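Local coordinates for protein beta-fructofuranosidase (Bifidobacterium adolescentis, PDB 6NOB) that probably hydrolyses beta-fructofuranosides, releasing terminal fructose units, at residues R15-F20 against V65-S70; T386-A391 against P419-K424; L616-A619 against K623-A626. All coordinates share one frame; numbering follows the deposited sequence.

Overall arrangement
Reading from the N terminus, interaction 1 comes first: strand 64-70 comes back against strand 16-23, closing a 44-residue loop and joining the two four-stranded sheets of the small N-terminal domain. Interaction 2 follows within the catalytic beta-propeller of the family, where strand 418-428 meets strand 385-396 past the strand between them. Interaction 3 closes last and is the most local, with three residues leading from one sheet of the C-terminal sandwich to the other. The three follow in series, so none nests in or crosses another. Interactions 1 and 2 lie on opposite sides of the chain's centre, their own centres 49 Å apart; those of interactions 2 and 3 are 38 Å apart.

Interaction 1: residues R15-F20 against V65-S70; sequences RQLDLF and VTVAAS
Leu17 puts its CD2 methyl over the branched end of Val67, the two side chains reaching toward each other and meeting tip to tip. Leu17 CD2 lies 3.7 Å from Val67 CG2 and, a little further off, also touches CG1. With CG anti to the backbone N (chi1 174°), the leucine reaches out from its strand toward the facing sheet. Leu19, two residues on and on the same face, slides past the valine in the opposite direction, and its CD1 stands 4.0 Å from Val67 CG1. Between the two segments, CG2 thus meets Leu17 alone while CG1 is shared by both leucines, and all three residues are buried. Val31 flanks Leu19 and Val67, while Ile7 also packs on the valine.

Gln16 and Asp18 put polar groups on the other face of strand 16-23, where Phe20 also stacks on His54. Gln16 NE2 donates to Asp18 OD1 at 3.0 Å, on the syn side of the carboxylate, and His54 bonds the second oxygen, OD2. Arg15 and Gln16 form a classic bulge opposite Ser80.

Leu17 CA and Val67 CA are 9.6 Å apart, a spacing that fits facing sheets whose aliphatic side chains meet between them: the core of a two-sheet antiparallel beta sandwich, here the N-terminal domain.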
loop_
_atom_site.group_PDB
_atom_site.type_symbol
_atom_site.label_atom_id
_atom_site.label_comp_id
_atom_site.label_asym_id
_atom_site.label_seq_id
_atom_site.Cartn_x
_atom_site.Cartn_y
_atom_site.Cartn_z
ATOM N N ARG A 15 -9.167 23.781 -16.163
ATOM C CA ARG A 15 -9.500 25.097 -15.636
ATOM C C ARG A 15 -8.681 25.487 -14.417
ATOM O O ARG A 15 -8.844 26.604 -13.913
ATOM C CB ARG A 15 -10.989 25.163 -15.264
ATOM C CG ARG A 15 -11.950 24.821 -16.389
ATOM C CD ARG A 15 -13.380 24.819 -15.871
ATOM N NE ARG A 15 -14.360 24.612 -16.931
ATOM C CZ ARG A 15 -14.808 23.421 -17.315
ATOM N NH1 ARG A 15 -14.360 22.320 -16.726
ATOM N NH2 ARG A 15 -15.707 23.332 -18.287
ATOM N N GLN A 16 -7.807 24.611 -13.929
ATOM C CA GLN A 16 -7.154 24.828 -12.649
ATOM C C GLN A 16 -5.747 24.254 -12.693
ATOM O O GLN A 16 -5.527 23.175 -13.250
ATOM C CB GLN A 16 -7.969 24.186 -11.523
ATOM C CG GLN A 16 -7.421 24.391 -10.130
ATOM C CD GLN A 16 -8.339 23.801 -9.078
ATOM O OE1 GLN A 16 -9.511 24.166 -8.989
ATOM N NE2 GLN A 16 -7.815 22.873 -8.286
ATOM N N LEU A 17 -4.800 24.983 -12.105
ATOM C CA LEU A 17 -3.405 24.567 -12.029
ATOM C C LEU A 17 -3.028 24.407 -10.565
ATOM O O LEU A 17 -3.103 25.370 -9.792
ATOM C CB LEU A 17 -2.488 25.583 -12.715
ATOM C CG LEU A 17 -0.981 25.346 -12.586
ATOM C CD1 LEU A 17 -0.566 24.063 -13.295
ATOM C CD2 LEU A 17 -0.207 26.535 -13.127
ATOM N N ASP A 18 -2.624 23.199 -10.185
ATOM C CA ASP A 18 -2.272 22.880 -8.809
ATOM C C ASP A 18 -0.759 22.764 -8.678
ATOM O O ASP A 18 -0.119 22.039 -9.446
ATOM C CB ASP A 18 -2.946 21.581 -8.364
ATOM C CG ASP A 18 -4.435 21.746 -8.140
ATOM O OD1 ASP A 18 -5.190 21.785 -9.135
ATOM O OD2 ASP A 18 -4.849 21.835 -6.965
ATOM N N LEU A 19 -0.192 23.480 -7.710
ATOM C CA LEU A 19 1.246 23.474 -7.472
ATOM C C LEU A 19 1.514 23.256 -5.992
ATOM O O LEU A 19 0.941 23.948 -5.146
ATOM C CB LEU A 19 1.889 24.787 -7.934
ATOM C CG LEU A 19 1.624 25.222 -9.376
ATOM C CD1 LEU A 19 2.261 26.573 -9.646
ATOM C CD2 LEU A 19 2.135 24.181 -10.362
ATOM N N PHE A 20 2.384 22.297 -5.685
ATOM C CA PHE A 20 2.818 22.026 -4.316
ATOM C C PHE A 20 4.219 22.610 -4.162
ATOM O O PHE A 20 5.202 22.031 -4.629
ATOM C CB PHE A 20 2.775 20.531 -4.020
ATOM C CG PHE A 20 1.385 19.956 -4.032
ATOM C CD1 PHE A 20 0.759 19.642 -5.228
ATOM C CD2 PHE A 20 0.699 19.744 -2.848
ATOM C CE1 PHE A 20 -0.523 19.121 -5.243
ATOM C CE2 PHE A 20 -0.584 19.223 -2.855
ATOM C CZ PHE A 20 -1.196 18.914 -4.055
ATOM N N VAL A 65 -0.088 29.418 -21.254
ATOM C CA VAL A 65 0.200 30.365 -20.189
ATOM C C VAL A 65 1.617 30.134 -19.683
ATOM O O VAL A 65 2.197 29.056 -19.839
ATOM C CB VAL A 65 -0.811 30.259 -19.029
ATOM C CG1 VAL A 65 -2.221 30.525 -19.526
ATOM C CG2 VAL A 65 -0.723 28.889 -18.373
ATOM N N THR A 66 2.172 31.172 -19.066
ATOM C CA THR A 66 3.515 31.148 -18.501
ATOM C C THR A 66 3.404 31.175 -16.983
ATOM O O THR A 66 2.792 32.089 -16.421
ATOM C CB THR A 66 4.339 32.337 -18.998
ATOM O OG1 THR A 66 4.572 32.205 -20.407
ATOM C CG2 THR A 66 5.669 32.410 -18.268
ATOM N N VAL A 67 3.989 30.177 -16.327
ATOM C CA VAL A 67 3.963 30.057 -14.874
ATOM C C VAL A 67 5.332 30.449 -14.339
ATOM O O VAL A 67 6.358 29.926 -14.795
ATOM C CB VAL A 67 3.584 28.634 -14.431
ATOM C CG1 VAL A 67 3.342 28.593 -12.929
ATOM C CG2 VAL A 67 2.358 28.148 -15.194
ATOM N N ALA A 68 5.350 31.368 -13.376
ATOM C CA ALA A 68 6.588 31.921 -12.847
ATOM C C ALA A 68 6.629 31.734 -11.340
ATOM O O ALA A 68 5.651 32.035 -10.647
ATOM C CB ALA A 68 6.722 33.408 -13.198
ATOM N N ALA A 69 7.758 31.241 -10.839
ATOM C CA ALA A 69 7.985 31.065 -9.413
ATOM C C ALA A 69 9.149 31.939 -8.969
ATOM O O ALA A 69 10.125 32.110 -9.704
ATOM C CB ALA A 69 8.276 29.603 -9.072
ATOM N N SER A 70 9.040 32.493 -7.764
ATOM C CA SER A 70 10.126 33.262 -7.173
ATOM C C SER A 70 10.009 33.156 -5.662
ATOM O O SER A 70 8.925 33.355 -5.106
ATOM C CB SER A 70 10.086 34.730 -7.618
ATOM O OG SER A 70 11.335 35.371 -7.409
#

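Interaction 2: residues T386-A391 against P419-K424; sequences TVAVGA and PKLDVK
Leu421 meets both Thr386 and Ala388, one with each of its methyl branches. The contact between the segments is apolar. Leu421 CD2 sits 3.8 Å from Ala388 CB, and Leu421 CD1 lies 3.9 Å from Thr386 CG2, where the two side chains slide past each other in opposite directions. CD1 also rests against the threonine carbonyl oxygen, a plain van der Waals touch. Having CG anti to the backbone N (chi1 172°) carries the leucine fork out to these two alternate residues, which share one face of their strand. Leu379 lies against Thr386 and Ala388 as well, Leu412 of the intervening strand 405-415 touches the threonine, and Leu363 of strand 357-365 packs on Ala388.

The polar groups find their partners away from the leucine. Thr386 turns OG1 to the side of its backbone N (chi1 -63°), where it is hydrogen-bonded to Gln381 NE2, and this orientation gives the methyl to Leu421. Within 419-424, Lys424 NZ and Asp422 OD2 form a salt bridge whose hydrogen bond is weak, at 3.3 Å.

Backbone hydrogen bonds tie Thr386 and Ala388 to strand 405-415, in a blade of the propeller. That strand also pairs with 418-428, so the direct contact implies apolar cohesion added to two strands already tied through their common neighbour, with the threonine's hydroxyl satisfied away from the leucine.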
loop_
_atom_site.group_PDB
_atom_site.type_symbol
_atom_site.label_atom_id
_atom_site.label_comp_id
_atom_site.label_asym_id
_atom_site.label_seq_id
_atom_site.Cartn_x
_atom_site.Cartn_y
_atom_site.Cartn_z
ATOM N N THR A 386 -14.040 -15.989 9.735
ATOM C CA THR A 386 -13.589 -14.647 10.081
ATOM C C THR A 386 -12.068 -14.577 9.993
ATOM O O THR A 386 -11.369 -15.461 10.498
ATOM C CB THR A 386 -14.052 -14.264 11.487
ATOM O OG1 THR A 386 -15.485 -14.232 11.536
ATOM C CG2 THR A 386 -13.509 -12.891 11.872
ATOM N N VAL A 387 -11.560 -13.524 9.353
ATOM C CA VAL A 387 -10.131 -13.361 9.112
ATOM C C VAL A 387 -9.694 -11.997 9.624
ATOM O O VAL A 387 -10.325 -10.980 9.313
ATOM C CB VAL A 387 -9.783 -13.504 7.618
ATOM C CG1 VAL A 387 -8.285 -13.330 7.404
ATOM C CG2 VAL A 387 -10.254 -14.853 7.081
ATOM N N ALA A 388 -8.613 -11.974 10.402
ATOM C CA ALA A 388 -7.947 -10.741 10.796
ATOM C C ALA A 388 -6.572 -10.680 10.146
ATOM O O ALA A 388 -5.868 -11.693 10.064
ATOM C CB ALA A 388 -7.813 -10.632 12.318
ATOM N N VAL A 389 -6.200 -9.492 9.675
ATOM C CA VAL A 389 -4.933 -9.260 8.991
ATOM C C VAL A 389 -4.285 -8.021 9.596
ATOM O O VAL A 389 -4.947 -6.992 9.767
ATOM C CB VAL A 389 -5.132 -9.080 7.471
ATOM C CG1 VAL A 389 -3.807 -8.819 6.785
ATOM C CG2 VAL A 389 -5.810 -10.304 6.868
ATOM N N GLY A 390 -2.999 -8.121 9.926
ATOM C CA GLY A 390 -2.287 -6.999 10.510
ATOM C C GLY A 390 -0.791 -7.189 10.421
ATOM O O GLY A 390 -0.292 -8.310 10.286
ATOM N N ALA A 391 -0.075 -6.070 10.502
ATOM C CA ALA A 391 1.375 -6.048 10.383
ATOM C C ALA A 391 2.020 -5.831 11.747
ATOM O O ALA A 391 1.487 -5.118 12.601
ATOM C CB ALA A 391 1.822 -4.951 9.414
ATOM N N PRO A 419 -16.585 -9.186 21.581
ATOM C CA PRO A 419 -16.267 -10.126 20.497
ATOM C C PRO A 419 -14.782 -10.454 20.482
ATOM O O PRO A 419 -13.933 -9.569 20.598
ATOM C CB PRO A 419 -16.691 -9.372 19.229
ATOM C CG PRO A 419 -17.523 -8.207 19.712
ATOM C CD PRO A 419 -16.994 -7.871 21.066
ATOM N N LYS A 420 -14.477 -11.740 20.338
ATOM C CA LYS A 420 -13.111 -12.234 20.296
ATOM C C LYS A 420 -12.954 -13.175 19.113
ATOM O O LYS A 420 -13.825 -14.010 18.854
ATOM C CB LYS A 420 -12.738 -12.967 21.593
ATOM C CG LYS A 420 -12.982 -12.166 22.866
ATOM C CD LYS A 420 -11.996 -11.012 23.012
ATOM C CE LYS A 420 -12.286 -10.199 24.270
ATOM N NZ LYS A 420 -11.538 -8.914 24.295
ATOM N N LEU A 421 -11.843 -13.037 18.396
ATOM C CA LEU A 421 -11.523 -13.963 17.316
ATOM C C LEU A 421 -10.855 -15.198 17.909
ATOM O O LEU A 421 -9.733 -15.124 18.419
ATOM C CB LEU A 421 -10.620 -13.301 16.281
ATOM C CG LEU A 421 -10.085 -14.262 15.218
ATOM C CD1 LEU A 421 -11.221 -14.829 14.376
ATOM C CD2 LEU A 421 -9.045 -13.584 14.339
ATOM N N ASP A 422 -11.547 -16.333 17.850
ATOM C CA ASP A 422 -10.975 -17.614 18.258
ATOM C C ASP A 422 -10.062 -18.087 17.133
ATOM O O ASP A 422 -10.524 -18.649 16.137
ATOM C CB ASP A 422 -12.079 -18.623 18.556
ATOM C CG ASP A 422 -11.542 -19.955 19.049
ATOM O OD1 ASP A 422 -10.338 -20.036 19.377
ATOM O OD2 ASP A 422 -12.326 -20.927 19.106
ATOM N N VAL A 423 -8.759 -17.854 17.286
ATOM C CA VAL A 423 -7.806 -18.150 16.220
ATOM C C VAL A 423 -7.663 -19.658 16.069
ATOM O O VAL A 423 -7.296 -20.359 17.019
ATOM C CB VAL A 423 -6.446 -17.498 16.499
ATOM C CG1 VAL A 423 -5.482 -17.789 15.357
ATOM C CG2 VAL A 423 -6.603 -15.997 16.707
ATOM N N LYS A 424 -7.949 -20.162 14.867
ATOM C CA LYS A 424 -7.703 -21.558 14.529
ATOM C C LYS A 424 -6.436 -21.756 13.710
ATOM O O LYS A 424 -5.897 -22.869 13.696
ATOM C CB LYS A 424 -8.887 -22.143 13.749
ATOM C CG LYS A 424 -10.231 -22.039 14.454
ATOM C CD LYS A 424 -10.258 -22.836 15.747
ATOM C CE LYS A 424 -11.680 -22.978 16.267
ATOM N NZ LYS A 424 -11.742 -23.764 17.529
#

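Interaction 3: residues L616-A619 against K623-A626; sequences LRIA and KIDA
Ile624 sends its CD1 methyl across to Ile618, where it lies 3.8 Å from CG2, the two side chains meeting at a slant. This is the tight part of the contact. Ile618 has CG1 beside its backbone N (chi1 -56°), which sets CG2 anti to that N and presents it as the methyl that Ile624 meets. Ile624 extends its chain so that CD1 leads, although chi2 at 148° stands well off the staggered 180°. The same CD1 reaches the backbone as well, lying 4.4 Å from Ala619 C; the CB of Ala619 itself points away. Ile618 is buried, with Val524 and Met534 also packed on it, whereas Ile624 is partly exposed and has Met511 as a further neighbour.

Beyond Ile624 the contact gives way to solvent. Lys623 and Asp625, both exposed, flank the isoleucine in sequence and lean toward each other, Lys623 NZ and Asp625 OD1 forming only a long salt bridge at 3.9 Å. The chain is irregular here: Asp625 and Ala626 together face His525 in a classic beta bulge. At the start of the segment Lys623 N is hydrogen-bonded to Asp528 OD2. Next to Ile618, Arg617 takes the other face of its strand and forms salt bridges with Asp507, Asp510 and Glu615.

Strands 614-620 and 624-632 belong to different sheets, and the chain passes between them in three residues, a beta arch at one end of the strands, where it crosses from sheet to sheet of the C-terminal sandwich. One CD1 touches a methyl and a backbone carbon on the inner side while charges gather outside, which implies that what cohesion this small contact has is probably hydrophobic.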
loop_
_atom_site.group_PDB
_atom_site.type_symbol
_atom_site.label_atom_id
_atom_site.label_comp_id
_atom_site.label_asym_id
_atom_site.label_seq_id
_atom_site.Cartn_x
_atom_site.Cartn_y
_atom_site.Cartn_z
ATOM N N LEU A 616 14.106 -16.059 -18.324
ATOM C CA LEU A 616 13.628 -17.029 -17.349
ATOM C C LEU A 616 14.289 -18.370 -17.627
ATOM O O LEU A 616 14.283 -18.842 -18.769
ATOM C CB LEU A 616 12.105 -17.167 -17.412
ATOM C CG LEU A 616 11.503 -18.350 -16.656
ATOM C CD1 LEU A 616 11.678 -18.173 -15.152
ATOM C CD2 LEU A 616 10.038 -18.524 -17.017
ATOM N N ARG A 617 14.858 -18.978 -16.590
ATOM C CA ARG A 617 15.594 -20.228 -16.720
ATOM C C ARG A 617 15.030 -21.230 -15.726
ATOM O O ARG A 617 14.887 -20.915 -14.541
ATOM C CB ARG A 617 17.092 -20.007 -16.485
ATOM C CG ARG A 617 17.980 -21.167 -16.890
ATOM C CD ARG A 617 19.436 -20.729 -17.000
ATOM N NE ARG A 617 19.683 -19.940 -18.204
ATOM C CZ ARG A 617 20.217 -20.428 -19.321
ATOM N NH1 ARG A 617 20.563 -21.708 -19.390
ATOM N NH2 ARG A 617 20.405 -19.638 -20.369
ATOM N N ILE A 618 14.701 -22.428 -16.209
ATOM C CA ILE A 618 14.019 -23.440 -15.412
ATOM C C ILE A 618 14.777 -24.754 -15.531
ATOM O O ILE A 618 15.105 -25.189 -16.640
ATOM C CB ILE A 618 12.554 -23.625 -15.852
ATOM C CG1 ILE A 618 11.807 -22.293 -15.798
ATOM C CG2 ILE A 618 11.857 -24.663 -14.983
ATOM C CD1 ILE A 618 10.548 -22.277 -16.626
ATOM N N ALA A 619 15.048 -25.382 -14.389
ATOM C CA ALA A 619 15.699 -26.681 -14.347
ATOM C C ALA A 619 15.215 -27.426 -13.114
ATOM O O ALA A 619 14.939 -26.822 -12.074
ATOM C CB ALA A 619 17.225 -26.554 -14.325
ATOM N N LYS A 623 10.846 -33.919 -13.015
ATOM C CA LYS A 623 10.247 -33.670 -14.317
ATOM C C LYS A 623 9.441 -32.379 -14.296
ATOM O O LYS A 623 8.746 -32.082 -13.319
ATOM C CB LYS A 623 9.351 -34.834 -14.747
ATOM C CG LYS A 623 8.776 -34.671 -16.147
ATOM C CD LYS A 623 7.392 -35.295 -16.264
ATOM C CE LYS A 623 6.918 -35.343 -17.714
ATOM N NZ LYS A 623 6.135 -36.578 -18.009
ATOM N N ILE A 624 9.551 -31.612 -15.377
ATOM C CA ILE A 624 8.730 -30.428 -15.603
ATOM C C ILE A 624 7.603 -30.827 -16.545
ATOM O O ILE A 624 7.854 -31.281 -17.668
ATOM C CB ILE A 624 9.557 -29.267 -16.182
ATOM C CG1 ILE A 624 10.656 -28.852 -15.201
ATOM C CG2 ILE A 624 8.662 -28.078 -16.504
ATOM C CD1 ILE A 624 11.913 -28.339 -15.868
ATOM N N ASP A 625 6.359 -30.675 -16.087
ATOM C CA ASP A 625 5.218 -31.106 -16.887
ATOM C C ASP A 625 4.903 -30.113 -18.002
ATOM O O ASP A 625 4.687 -30.510 -19.151
ATOM C CB ASP A 625 3.991 -31.316 -15.995
ATOM C CG ASP A 625 3.952 -32.701 -15.365
ATOM O OD1 ASP A 625 4.528 -33.645 -15.949
ATOM O OD2 ASP A 625 3.338 -32.846 -14.286
ATOM N N ALA A 626 4.871 -28.819 -17.686
ATOM C CA ALA A 626 4.478 -27.822 -18.672
ATOM C C ALA A 626 5.039 -26.465 -18.276
ATOM O O ALA A 626 5.297 -26.197 -17.099
ATOM C CB ALA A 626 2.953 -27.746 -18.816
#